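Local atomic coordinates of surface protein R28 (PDB entry 6S5Z), a protein that is a cell-wall-linked surface protein of Streptococcus pyogenes, implicated in infection, whose Rib domain probably serves as a structural module of its extracellular part. Residues Y9-K14 / V64-G69; K27-N32 / V74-T79; A31-L36 / S40-K45; N46-D51 / D59-V64. All blocks are in the same frame, centred on the assembly; numbering follows the deposited sequence.

Contact 1: Y9-K14 / V64-G69; sequences YSPEAK and VHYPDG. With NA (sodium ion), chain C.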
loop_
_atom_site.group_PDB
_atom_site.type_symbol
_atom_site.label_atom_id
_atom_site.label_comp_id
_atom_site.label_asym_id
_atom_site.label_seq_id
_atom_site.Cartn_x
_atom_site.Cartn_y
_atom_site.Cartn_z
ATOM N N TYR A 9 15.068 0.734 0.559
ATOM C CA TYR A 9 13.918 1.480 1.036
ATOM C C TYR A 9 13.032 0.602 1.912
ATOM O O TYR A 9 12.990 -0.625 1.762
ATOM C CB TYR A 9 13.134 2.060 -0.140
ATOM C CG TYR A 9 14.004 2.969 -0.992
ATOM C CD1 TYR A 9 14.419 4.220 -0.526
ATOM C CD2 TYR A 9 14.418 2.573 -2.256
ATOM C CE1 TYR A 9 15.234 5.045 -1.300
ATOM C CE2 TYR A 9 15.227 3.397 -3.040
ATOM C CZ TYR A 9 15.634 4.621 -2.553
ATOM O OH TYR A 9 16.436 5.419 -3.346
ATOM N N SER A 10 12.339 1.246 2.855
ATOM C CA SER A 10 11.563 0.555 3.883
ATOM C C SER A 10 10.157 1.133 3.987
ATOM O O SER A 10 9.842 1.883 4.925
ATOM C CB SER A 10 12.289 0.628 5.228
ATOM O OG SER A 10 13.556 -0.012 5.146
ATOM N N PRO A 11 9.276 0.802 3.045
ATOM C CA PRO A 11 7.888 1.263 3.149
ATOM C C PRO A 11 7.194 0.650 4.357
ATOM O O PRO A 11 7.435 -0.504 4.725
ATOM C CB PRO A 11 7.254 0.797 1.832
ATOM C CG PRO A 11 8.101 -0.347 1.397
ATOM C CD PRO A 11 9.487 -0.078 1.885
ATOM N N GLU A 12 6.348 1.453 4.991
ATOM C CA GLU A 12 5.607 1.032 6.167
ATOM C C GLU A 12 4.145 1.354 5.955
ATOM O O GLU A 12 3.810 2.399 5.389
ATOM C CB GLU A 12 6.108 1.736 7.431
ATOM C CG GLU A 12 7.527 1.372 7.791
ATOM C CD GLU A 12 8.033 2.133 9.001
ATOM O OE1 GLU A 12 8.768 3.122 8.796
ATOM O OE2 GLU A 12 7.664 1.773 10.142
ATOM N N ALA A 13 3.290 0.462 6.444
ATOM C CA ALA A 13 1.853 0.579 6.264
ATOM C C ALA A 13 1.272 1.717 7.086
ATOM O O ALA A 13 1.735 2.026 8.192
ATOM C CB ALA A 13 1.170 -0.725 6.667
ATOM N N LYS A 14 0.230 2.324 6.534
ATOM C CA LYS A 14 -0.632 3.255 7.240
ATOM C C LYS A 14 -2.000 2.608 7.406
ATOM O O LYS A 14 -2.589 2.138 6.423
ATOM C CB LYS A 14 -0.756 4.575 6.478
ATOM C CG LYS A 14 -1.832 5.505 7.047
ATOM C CD LYS A 14 -1.901 6.831 6.293
ATOM C CE LYS A 14 -3.152 7.620 6.690
ATOM N NZ LYS A 14 -3.176 8.967 6.050
ATOM N N VAL A 64 4.760 -1.766 -3.894
ATOM C CA VAL A 64 5.536 -0.548 -4.124
ATOM C C VAL A 64 6.539 -0.848 -5.232
ATOM O O VAL A 64 7.434 -1.680 -5.057
ATOM C CB VAL A 64 6.236 -0.070 -2.842
ATOM C CG1 VAL A 64 6.965 1.246 -3.086
ATOM C CG2 VAL A 64 5.222 0.139 -1.779
ATOM N N HIS A 65 6.381 -0.201 -6.387
ATOM C CA HIS A 65 7.217 -0.465 -7.561
ATOM C C HIS A 65 8.298 0.606 -7.631
ATOM O O HIS A 65 8.001 1.771 -7.891
ATOM C CB HIS A 65 6.381 -0.461 -8.843
ATOM C CG HIS A 65 5.482 -1.650 -8.988
ATOM N ND1 HIS A 65 5.764 -2.697 -9.838
ATOM C CD2 HIS A 65 4.320 -1.970 -8.371
ATOM C CE1 HIS A 65 4.809 -3.607 -9.745
ATOM N NE2 HIS A 65 3.918 -3.187 -8.865
ATOM N N TYR A 66 9.539 0.204 -7.472
ATOM C CA TYR A 66 10.638 1.149 -7.409
ATOM C C TYR A 66 11.192 1.409 -8.798
ATOM O O TYR A 66 10.946 0.635 -9.731
ATOM C CB TYR A 66 11.737 0.607 -6.510
ATOM C CG TYR A 66 11.319 0.436 -5.088
ATOM C CD1 TYR A 66 11.081 1.536 -4.290
ATOM C CD2 TYR A 66 11.180 -0.832 -4.528
ATOM C CE1 TYR A 66 10.711 1.390 -2.982
ATOM C CE2 TYR A 66 10.815 -0.984 -3.213
ATOM C CZ TYR A 66 10.575 0.129 -2.450
ATOM O OH TYR A 66 10.207 -0.013 -1.140
ATOM N N PRO A 67 11.941 2.500 -8.974
ATOM C CA PRO A 67 12.471 2.812 -10.312
ATOM C C PRO A 67 13.403 1.766 -10.889
ATOM O O PRO A 67 13.510 1.687 -12.116
ATOM C CB PRO A 67 13.214 4.142 -10.097
ATOM C CG PRO A 67 12.549 4.747 -8.904
ATOM C CD PRO A 67 12.226 3.576 -8.006
ATOM N N ASP A 68 14.055 0.938 -10.079
ATOM C CA ASP A 68 14.964 -0.047 -10.651
ATOM C C ASP A 68 14.249 -1.336 -10.991
ATOM O O ASP A 68 14.899 -2.313 -11.380
ATOM C CB ASP A 68 16.149 -0.326 -9.713
ATOM C CG ASP A 68 15.763 -1.117 -8.476
ATOM O OD1 ASP A 68 14.562 -1.326 -8.230
ATOM O OD2 ASP A 68 16.677 -1.525 -7.728
ATOM N N GLY A 69 12.927 -1.351 -10.870
ATOM C CA GLY A 69 12.133 -2.503 -11.222
ATOM C C GLY A 69 11.894 -3.480 -10.107
ATOM O O GLY A 69 11.103 -4.414 -10.289
HETATM NA NA NA C . 12.224 -3.020 1.563
HETATM O O HOH W 1 13.454 -2.646 3.869
HETATM O O HOH W 2 12.048 -5.717 1.292
HETATM O O HOH W 3 10.231 -3.523 3.214
#

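Contact 2: K27-N32 / V74-T79; sequences KDSIAN and VNVKVT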
loop_
_atom_site.group_PDB
_atom_site.type_symbol
_atom_site.label_atom_id
_atom_site.label_comp_id
_atom_site.label_asym_id
_atom_site.label_seq_id
_atom_site.Cartn_x
_atom_site.Cartn_y
_atom_site.Cartn_z
ATOM N N LYS A 27 -1.507 4.038 -2.786
ATOM C CA LYS A 27 -0.473 4.884 -2.207
ATOM C C LYS A 27 -0.918 5.466 -0.877
ATOM O O LYS A 27 -0.077 5.809 -0.030
ATOM C CB LYS A 27 -0.122 6.010 -3.180
ATOM C CG LYS A 27 0.943 6.944 -2.661
ATOM C CD LYS A 27 1.391 7.903 -3.736
ATOM C CE LYS A 27 2.507 8.810 -3.256
ATOM N NZ LYS A 27 2.927 9.702 -4.379
ATOM N N ASP A 28 -2.226 5.631 -0.688
ATOM C CA ASP A 28 -2.725 6.257 0.526
ATOM C C ASP A 28 -2.616 5.345 1.734
ATOM O O ASP A 28 -2.822 5.815 2.864
ATOM C CB ASP A 28 -4.173 6.700 0.346
ATOM C CG ASP A 28 -4.305 7.929 -0.525
ATOM O OD1 ASP A 28 -3.345 8.729 -0.601
ATOM O OD2 ASP A 28 -5.382 8.114 -1.114
ATOM N N SER A 29 -2.317 4.066 1.523
ATOM C CA SER A 29 -2.119 3.106 2.598
ATOM C C SER A 29 -0.654 2.930 2.969
ATOM O O SER A 29 -0.327 2.033 3.757
ATOM C CB SER A 29 -2.736 1.750 2.219
ATOM O OG SER A 29 -4.147 1.800 2.356
ATOM N N ILE A 30 0.235 3.760 2.436
ATOM C CA ILE A 30 1.649 3.713 2.788
ATOM C C ILE A 30 1.974 4.960 3.601
ATOM O O ILE A 30 1.716 6.081 3.152
ATOM C CB ILE A 30 2.553 3.619 1.547
ATOM C CG1 ILE A 30 2.262 2.344 0.753
ATOM C CG2 ILE A 30 4.023 3.722 1.945
ATOM C CD1 ILE A 30 2.485 1.076 1.524
ATOM N N ALA A 31 2.569 4.759 4.774
ATOM C CA ALA A 31 2.719 5.848 5.736
ATOM C C ALA A 31 3.849 6.795 5.361
ATOM O O ALA A 31 3.797 7.980 5.707
ATOM C CB ALA A 31 2.967 5.294 7.153
ATOM N N ASN A 32 4.868 6.312 4.658
ATOM C CA ASN A 32 6.096 7.081 4.533
ATOM C C ASN A 32 6.540 7.179 3.080
ATOM O O ASN A 32 7.710 6.948 2.758
ATOM C CB ASN A 32 7.169 6.452 5.418
ATOM C CG ASN A 32 7.541 5.056 4.963
ATOM O OD1 ASN A 32 6.730 4.371 4.332
ATOM N ND2 ASN A 32 8.773 4.631 5.262
ATOM N N VAL A 74 3.607 -4.749 0.840
ATOM C CA VAL A 74 3.338 -4.157 2.144
ATOM C C VAL A 74 1.935 -4.546 2.585
ATOM O O VAL A 74 0.954 -4.168 1.938
ATOM C CB VAL A 74 3.495 -2.626 2.118
ATOM C CG1 VAL A 74 3.194 -2.075 3.490
ATOM C CG2 VAL A 74 4.905 -2.243 1.667
ATOM N N ASN A 75 1.841 -5.301 3.681
ATOM C CA ASN A 75 0.551 -5.648 4.262
ATOM C C ASN A 75 -0.049 -4.448 4.979
ATOM O O ASN A 75 0.621 -3.798 5.790
ATOM C CB ASN A 75 0.706 -6.812 5.244
ATOM C CG ASN A 75 1.177 -8.077 4.566
ATOM O OD1 ASN A 75 0.865 -8.321 3.398
ATOM N ND2 ASN A 75 1.955 -8.875 5.281
ATOM N N VAL A 76 -1.317 -4.167 4.698
ATOM C CA VAL A 76 -2.009 -3.005 5.251
ATOM C C VAL A 76 -3.371 -3.423 5.780
ATOM O O VAL A 76 -3.884 -4.500 5.485
ATOM C CB VAL A 76 -2.178 -1.861 4.232
ATOM C CG1 VAL A 76 -0.851 -1.459 3.605
ATOM C CG2 VAL A 76 -3.184 -2.283 3.140
ATOM N N LYS A 77 -3.952 -2.534 6.567
ATOM C CA LYS A 77 -5.239 -2.767 7.191
ATOM C C LYS A 77 -6.120 -1.561 6.931
ATOM O O LYS A 77 -5.652 -0.417 6.966
ATOM C CB LYS A 77 -5.074 -3.041 8.691
ATOM C CG LYS A 77 -4.264 -4.311 8.926
ATOM C CD LYS A 77 -4.262 -4.805 10.367
ATOM C CE LYS A 77 -3.753 -6.252 10.412
ATOM N NZ LYS A 77 -4.069 -6.965 11.682
ATOM N N VAL A 78 -7.388 -1.824 6.639
ATOM C CA VAL A 78 -8.363 -0.774 6.406
ATOM C C VAL A 78 -9.579 -1.095 7.255
ATOM O O VAL A 78 -10.140 -2.196 7.162
ATOM C CB VAL A 78 -8.754 -0.645 4.920
ATOM C CG1 VAL A 78 -9.790 0.455 4.745
ATOM C CG2 VAL A 78 -7.542 -0.348 4.039
ATOM N N THR A 79 -9.972 -0.152 8.091
ATOM C CA THR A 79 -11.198 -0.258 8.855
ATOM C C THR A 79 -12.293 0.388 8.029
ATOM O O THR A 79 -12.128 1.515 7.556
ATOM C CB THR A 79 -11.047 0.447 10.209
ATOM O OG1 THR A 79 -9.903 -0.080 10.884
ATOM C CG2 THR A 79 -12.285 0.243 11.071
HETATM O O HOH W 4 -4.469 1.146 4.939
#

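Contact 3: A31-L36 / S40-K45; sequences ANTDEL and STYNWK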
loop_
_atom_site.group_PDB
_atom_site.type_symbol
_atom_site.label_atom_id
_atom_site.label_comp_id
_atom_site.label_asym_id
_atom_site.label_seq_id
_atom_site.Cartn_x
_atom_site.Cartn_y
_atom_site.Cartn_z
ATOM N N ALA A 31 2.569 4.759 4.774
ATOM C CA ALA A 31 2.719 5.848 5.736
ATOM C C ALA A 31 3.849 6.795 5.361
ATOM O O ALA A 31 3.797 7.980 5.707
ATOM C CB ALA A 31 2.967 5.294 7.153
ATOM N N ASN A 32 4.868 6.312 4.658
ATOM C CA ASN A 32 6.096 7.081 4.533
ATOM C C ASN A 32 6.540 7.179 3.080
ATOM O O ASN A 32 7.710 6.948 2.758
ATOM C CB ASN A 32 7.169 6.452 5.418
ATOM C CG ASN A 32 7.541 5.056 4.963
ATOM O OD1 ASN A 32 6.730 4.371 4.332
ATOM N ND2 ASN A 32 8.773 4.631 5.262
ATOM N N THR A 33 5.614 7.547 2.171
ATOM C CA THR A 33 5.986 7.720 0.763
ATOM C C THR A 33 7.003 8.837 0.582
ATOM O O THR A 33 7.607 8.945 -0.490
ATOM C CB THR A 33 4.771 8.024 -0.129
ATOM O OG1 THR A 33 4.113 9.218 0.314
ATOM C CG2 THR A 33 3.773 6.876 -0.127
ATOM N N ASP A 34 7.166 9.701 1.583
ATOM C CA ASP A 34 8.235 10.702 1.552
ATOM C C ASP A 34 9.612 10.091 1.783
ATOM O O ASP A 34 10.621 10.754 1.524
ATOM C CB ASP A 34 7.987 11.787 2.596
ATOM C CG ASP A 34 7.892 11.228 4.008
ATOM O OD1 ASP A 34 7.279 10.157 4.186
ATOM O OD2 ASP A 34 8.456 11.850 4.938
ATOM N N GLU A 35 9.678 8.858 2.280
ATOM C CA GLU A 35 10.937 8.160 2.497
ATOM C C GLU A 35 11.256 7.151 1.400
ATOM O O GLU A 35 12.193 6.355 1.549
ATOM C CB GLU A 35 10.905 7.483 3.863
ATOM C CG GLU A 35 10.714 8.486 4.971
ATOM C CD GLU A 35 10.578 7.844 6.322
ATOM O OE1 GLU A 35 10.587 6.594 6.383
ATOM O OE2 GLU A 35 10.443 8.594 7.313
ATOM N N LEU A 36 10.489 7.160 0.307
ATOM C CA LEU A 36 10.639 6.310 -0.846
ATOM C C LEU A 36 10.817 7.207 -2.056
ATOM O O LEU A 36 10.298 8.322 -2.056
ATOM C CB LEU A 36 9.387 5.440 -1.045
ATOM C CG LEU A 36 8.906 4.758 0.244
ATOM C CD1 LEU A 36 7.616 3.992 -0.005
ATOM C CD2 LEU A 36 9.973 3.847 0.854
ATOM N N SER A 40 8.402 6.183 -7.408
ATOM C CA SER A 40 7.785 4.887 -7.143
ATOM C C SER A 40 6.310 4.939 -7.509
ATOM O O SER A 40 5.657 5.966 -7.368
ATOM C CB SER A 40 7.931 4.519 -5.663
ATOM O OG SER A 40 9.287 4.602 -5.252
ATOM N N THR A 41 5.757 3.804 -7.929
ATOM C CA THR A 41 4.326 3.728 -8.163
ATOM C C THR A 41 3.723 2.715 -7.199
ATOM O O THR A 41 4.400 1.794 -6.749
ATOM C CB THR A 41 3.999 3.374 -9.637
ATOM O OG1 THR A 41 4.453 2.051 -9.954
ATOM C CG2 THR A 41 4.659 4.369 -10.594
ATOM N N TYR A 42 2.443 2.899 -6.872
ATOM C CA TYR A 42 1.759 2.097 -5.860
ATOM C C TYR A 42 0.496 1.517 -6.469
ATOM O O TYR A 42 -0.252 2.233 -7.141
ATOM C CB TYR A 42 1.401 2.952 -4.637
ATOM C CG TYR A 42 2.599 3.647 -4.008
ATOM C CD1 TYR A 42 3.117 4.837 -4.539
ATOM C CD2 TYR A 42 3.228 3.108 -2.894
ATOM C CE1 TYR A 42 4.226 5.464 -3.953
ATOM C CE2 TYR A 42 4.319 3.724 -2.317
ATOM C CZ TYR A 42 4.811 4.898 -2.839
ATOM O OH TYR A 42 5.905 5.482 -2.225
ATOM N N ASN A 43 0.257 0.228 -6.229
ATOM C CA ASN A 43 -0.969 -0.399 -6.701
ATOM C C ASN A 43 -1.331 -1.508 -5.738
ATOM O O ASN A 43 -0.482 -2.010 -5.003
ATOM C CB ASN A 43 -0.828 -0.964 -8.114
ATOM C CG ASN A 43 0.213 -2.058 -8.199
ATOM O OD1 ASN A 43 1.386 -1.782 -8.423
ATOM N ND2 ASN A 43 -0.209 -3.313 -8.014
ATOM N N TRP A 44 -2.604 -1.887 -5.753
ATOM C CA TRP A 44 -3.033 -3.030 -4.966
ATOM C C TRP A 44 -2.570 -4.321 -5.618
ATOM O O TRP A 44 -2.713 -4.509 -6.830
ATOM C CB TRP A 44 -4.562 -3.044 -4.811
ATOM C CG TRP A 44 -5.081 -1.899 -4.016
ATOM C CD1 TRP A 44 -5.782 -0.823 -4.473
ATOM C CD2 TRP A 44 -4.903 -1.695 -2.608
ATOM N NE1 TRP A 44 -6.060 0.038 -3.431
ATOM C CE2 TRP A 44 -5.532 -0.478 -2.279
ATOM C CE3 TRP A 44 -4.273 -2.429 -1.596
ATOM C CZ2 TRP A 44 -5.550 0.025 -0.975
ATOM C CZ3 TRP A 44 -4.298 -1.938 -0.311
ATOM C CH2 TRP A 44 -4.927 -0.718 -0.010
ATOM N N LYS A 45 -2.037 -5.225 -4.802
ATOM C CA LYS A 45 -1.755 -6.564 -5.298
ATOM C C LYS A 45 -3.037 -7.208 -5.806
ATOM O O LYS A 45 -4.100 -7.058 -5.207
ATOM C CB LYS A 45 -1.155 -7.434 -4.188
ATOM C CG LYS A 45 -0.813 -8.859 -4.621
ATOM C CD LYS A 45 -0.045 -9.569 -3.519
ATOM C CE LYS A 45 1.333 -8.985 -3.396
ATOM N NZ LYS A 45 2.149 -9.325 -4.561
HETATM O O HOH W 5 7.062 7.826 -2.948
#

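Contact 4: N46-D51 / D59-V64; sequences NGHKPD and DGIVEV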
loop_
_atom_site.group_PDB
_atom_site.type_symbol
_atom_site.label_atom_id
_atom_site.label_comp_id
_atom_site.label_asym_id
_atom_site.label_seq_id
_atom_site.Cartn_x
_atom_site.Cartn_y
_atom_site.Cartn_z
ATOM N N ASN A 46 -2.932 -7.915 -6.921
ATOM C CA ASN A 46 -4.074 -8.656 -7.448
ATOM C C ASN A 46 -4.658 -9.547 -6.364
ATOM O O ASN A 46 -3.935 -10.323 -5.735
ATOM C CB ASN A 46 -3.635 -9.500 -8.639
ATOM C CG ASN A 46 -3.317 -8.665 -9.853
ATOM O OD1 ASN A 46 -3.714 -7.512 -9.942
ATOM N ND2 ASN A 46 -2.565 -9.238 -10.787
ATOM N N GLY A 47 -5.966 -9.432 -6.149
ATOM C CA GLY A 47 -6.624 -10.247 -5.160
ATOM C C GLY A 47 -6.520 -9.724 -3.751
ATOM O O GLY A 47 -7.064 -10.351 -2.830
ATOM N N HIS A 48 -5.834 -8.598 -3.544
ATOM C CA HIS A 48 -5.580 -8.106 -2.201
ATOM C C HIS A 48 -5.916 -6.624 -2.066
ATOM O O HIS A 48 -5.317 -5.914 -1.248
ATOM C CB HIS A 48 -4.136 -8.403 -1.804
ATOM C CG HIS A 48 -3.887 -9.865 -1.563
ATOM N ND1 HIS A 48 -4.183 -10.485 -0.366
ATOM C CD2 HIS A 48 -3.411 -10.836 -2.378
ATOM C CE1 HIS A 48 -3.878 -11.767 -0.447
ATOM N NE2 HIS A 48 -3.411 -12.007 -1.659
ATOM N N LYS A 49 -6.903 -6.149 -2.843
ATOM C CA LYS A 49 -7.477 -4.832 -2.568
ATOM C C LYS A 49 -8.573 -4.952 -1.518
ATOM O O LYS A 49 -9.467 -5.803 -1.652
ATOM C CB LYS A 49 -8.051 -4.197 -3.826
ATOM C CG LYS A 49 -8.722 -2.856 -3.553
ATOM C CD LYS A 49 -9.257 -2.224 -4.815
ATOM C CE LYS A 49 -9.781 -0.817 -4.575
ATOM N NZ LYS A 49 -10.486 -0.272 -5.776
ATOM N N PRO A 50 -8.519 -4.162 -0.450
ATOM C CA PRO A 50 -9.561 -4.249 0.580
ATOM C C PRO A 50 -10.923 -3.901 -0.012
ATOM O O PRO A 50 -11.067 -2.925 -0.749
ATOM C CB PRO A 50 -9.107 -3.231 1.630
ATOM C CG PRO A 50 -7.587 -3.138 1.440
ATOM C CD PRO A 50 -7.405 -3.270 -0.067
ATOM N N ASP A 51 -11.925 -4.712 0.314
ATOM C CA ASP A 51 -13.276 -4.549 -0.219
ATOM C C ASP A 51 -14.065 -3.634 0.716
ATOM O O ASP A 51 -14.442 -4.036 1.815
ATOM C CB ASP A 51 -13.935 -5.922 -0.375
ATOM C CG ASP A 51 -15.328 -5.861 -0.976
ATOM O OD1 ASP A 51 -15.822 -4.764 -1.308
ATOM O OD2 ASP A 51 -15.926 -6.944 -1.139
ATOM N N ASP A 59 -8.030 -6.409 5.255
ATOM C CA ASP A 59 -6.607 -6.450 5.014
ATOM C C ASP A 59 -6.396 -6.284 3.522
ATOM O O ASP A 59 -7.285 -6.566 2.710
ATOM C CB ASP A 59 -5.981 -7.775 5.473
ATOM C CG ASP A 59 -5.946 -7.933 6.988
ATOM O OD1 ASP A 59 -5.467 -7.018 7.683
ATOM O OD2 ASP A 59 -6.389 -8.990 7.483
ATOM N N GLY A 60 -5.195 -5.840 3.173
ATOM C CA GLY A 60 -4.833 -5.685 1.779
ATOM C C GLY A 60 -3.326 -5.712 1.671
ATOM O O GLY A 60 -2.612 -5.725 2.676
ATOM N N ILE A 61 -2.846 -5.740 0.433
ATOM C CA ILE A 61 -1.415 -5.724 0.151
ATOM C C ILE A 61 -1.132 -4.662 -0.899
ATOM O O ILE A 61 -1.753 -4.652 -1.970
ATOM C CB ILE A 61 -0.912 -7.101 -0.303
ATOM C CG1 ILE A 61 -1.226 -8.141 0.786
ATOM C CG2 ILE A 61 0.582 -7.051 -0.583
ATOM C CD1 ILE A 61 -1.023 -9.562 0.346
ATOM N N VAL A 62 -0.223 -3.750 -0.573
ATOM C CA VAL A 62 0.241 -2.732 -1.498
ATOM C C VAL A 62 1.539 -3.217 -2.120
ATOM O O VAL A 62 2.438 -3.694 -1.410
ATOM C CB VAL A 62 0.445 -1.391 -0.779
ATOM C CG1 VAL A 62 1.047 -0.338 -1.738
ATOM C CG2 VAL A 62 -0.864 -0.907 -0.191
ATOM N N GLU A 63 1.627 -3.127 -3.445
ATOM C CA GLU A 63 2.891 -3.290 -4.141
ATOM C C GLU A 63 3.524 -1.922 -4.350
ATOM O O GLU A 63 2.899 -1.028 -4.938
ATOM C CB GLU A 63 2.701 -3.966 -5.493
ATOM C CG GLU A 63 2.078 -5.322 -5.409
ATOM C CD GLU A 63 1.886 -5.927 -6.799
ATOM O OE1 GLU A 63 2.089 -5.214 -7.813
ATOM O OE2 GLU A 63 1.537 -7.118 -6.865
ATOM N N VAL A 64 4.760 -1.766 -3.894
ATOM C CA VAL A 64 5.536 -0.548 -4.124
ATOM C C VAL A 64 6.539 -0.848 -5.232
ATOM O O VAL A 64 7.434 -1.680 -5.057
ATOM C CB VAL A 64 6.236 -0.070 -2.842
ATOM C CG1 VAL A 64 6.965 1.246 -3.086
ATOM C CG2 VAL A 64 5.222 0.139 -1.779
HETATM O O HOH W 6 -0.333 -8.257 -8.327
HETATM O O HOH W 7 -7.922 -7.859 0.428
#

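Contact 1: Y9-K14 / V64-G69
The sodium site at one end of the Rib domain borders this contact, in which Tyr9 and Pro11 meet Tyr66. The carbonyl O of Tyr9 binds the sodium ion at 2.5 Å. Three waters, Lys6 and Asp72 complete the site, and one of these waters also bonds Ser10 OG.

The two tyrosine rings run past each other in opposite directions. The planes are tilted by 28° and strongly offset, with little overlap, and the centroids are 5.6 Å apart. The closest touch is Tyr9 CB to Tyr66 OH, 3.7 Å, with Tyr66 CE1 next to it at 3.8 Å. Tyr66 has CG anti to its carbonyl carbon (chi1 -64°), which carries the ring toward residues 9-11. Its OH meets the proline ring, with Pro11 CD only 3.1 Å from Tyr66 OH, near the plane of the phenol and at its edge. The same hydroxyl hydrogen-bonds Asp72 OD2, itself a sodium ligand, and so lies in the second shell. Pro11 CB also packs on Val64 CG2 at 4.2 Å.

Residues 9-14 lead from helix 5-8 to strand 16-19. Tyr66 opens a type I turn after strand 56-65, and Asp72 belongs to the adjacent strand 71-81.

Contact 2: K27-N32 / V74-T79
Ile30 and Ser29 face Val74 and Val76 in the core of this immunoglobulin-like Rib domain, where the end of a 3-10 turn and the loop after it lie against strand 71-81. The side chains of Ile30 and Val74 cross at a slant. The end of Ile30 makes the touch: its CD1 sits 3.8 Å from Val74 CG1 and 3.9 Å from Val74 CB. The CB of Ile30 does not point at the strand. With CG1 anti to the carbonyl carbon (chi1 -61°) and a second bend at chi2 -60°, the chain bends its terminal methyl onto Val74.

Ser29 and Val76 point at each other from their CB atoms. Ser29 CB meets both methyls of the valine, CG1 at 4.0 Å and CG2 at 4.2 Å. Val76 CG1 also lies 3.5 Å from the carbonyl O of Ser29, and that oxygen pairs with the backbone of Lys14. Trp44 of strand 41-44 packs against both Ser29 and Val76.

The touching residues are buried, including the polar Ser29. Its hydroxyl is satisfied through one water that bridges loop and strand. Ser29 OG gives its proton to this water at 2.7 Å, and the water donates in turn to Lys77 O at 2.8 Å.

Contact 3: A31-L36 / S40-K45
Tyr42 reaches from strand 41-44 to Thr33 and Leu36, joining an edge strand of the immunoglobulin-like Rib sheet to the loop that precedes it. Its CB points toward that loop, and with CG anti to the carbonyl carbon (chi1 -56°) the ring extends the same way. The touching begins about halfway along the ring. CE1 has Thr33 CG2 at 4.1 Å. CE2 touches two aliphatic groups, Thr33 CG2 at 3.9 Å and Leu36 CD1 at 4.0 Å. At CZ the threonine methyl comes to 3.5 Å.

The hydroxyl oxygen makes the shortest touches. Leu36 CD1 stands 3.2 Å from Tyr42 OH, at the ring edge and near its plane. Thr33 CG2 is almost as near to the same oxygen but approaches obliquely. Thr33 CG2 stands anti to the carbonyl carbon, beside the backbone N, and this turns the methyl rather than OG1 to the phenol.

The loop is shaped by its own bonds. Glu35 N bonds to Asn32 O, and Asn32 ND2 bonds to Glu35 OE1 at an angle of 167°, meeting the oxygen from above the carboxylate plane. Asn32 also holds Ser10 and Glu12. Ser40, beside Leu36 CB, directs its hydroxyl to Pro37 O.

The polar end of Tyr42 is linked to the loop by a water lying in the ring plane at its edge. This water is 2.7 Å from Tyr42 OH and 2.8 Å from Thr33 O, to which it can donate, though it has more acceptors in reach than protons.

Contact 4: N46-D51 / D59-V64
One face of the His48 imidazole carries the terminal methyl of Ile61. Ile61 CD1 lies 3.5 Å from the ring centroid and 17° off the ring normal, a CH-pi contact shifted toward the rim. The closest ring atom is His48 ND1, at 3.4 Å from Ile61 CD1. The two side chains run side by side and point the same way. His48 CG and Ile61 CG1 each stand anti to their own carbonyl carbon.

The backbones of the same two residues are also joined. Ile61 N donates to His48 O at 3.0 Å, in the carbonyl plane and on a lone pair. Packing at Gly60 is tight, with His48 O 3.1 Å and Pro50 CG 3.8 Å from Gly60 CA.

Waters bridge both ends of the contact. One accepts from Asn46 N and donates to Glu63 OE2, which also forms a salt bridge with Lys45. The other donates to Asp59 O and, weakly, to Lys49 O.

Residues 46-51 lie in the loop linking the neighbouring antiparallel strands 41-44 and 56-65 of the immunoglobulin-like Rib domain. Strand 56-65 also pairs with strand 71-81. Val78 of that last strand and Trp44 of strand 41-44 both touch Pro50.

How the contacts relate
Contact 2 is the buried one and lies nearest the centre of the chain. The other three are partly buried, and contact 4 includes the exposed His48 and Asp59. Contacts 1 and 4 share Val64 and strand 56-65 but lie on opposite sides of the chain's centre. Contacts 2 and 3 share Ala31 and Asn32, and Lys27 packs on Tyr42 and Thr33. Backbone pairing of Glu12 with Ala31 ties contact 1 to both. The chemistry follows position: aliphatic packing with one buried water bridge in contact 2; tyrosine hydroxyls touching carbons while bonded to Asp72 in contact 1, beside a metal, and to water in contact 3; a CH-pi touch and a direct backbone bond in contact 4.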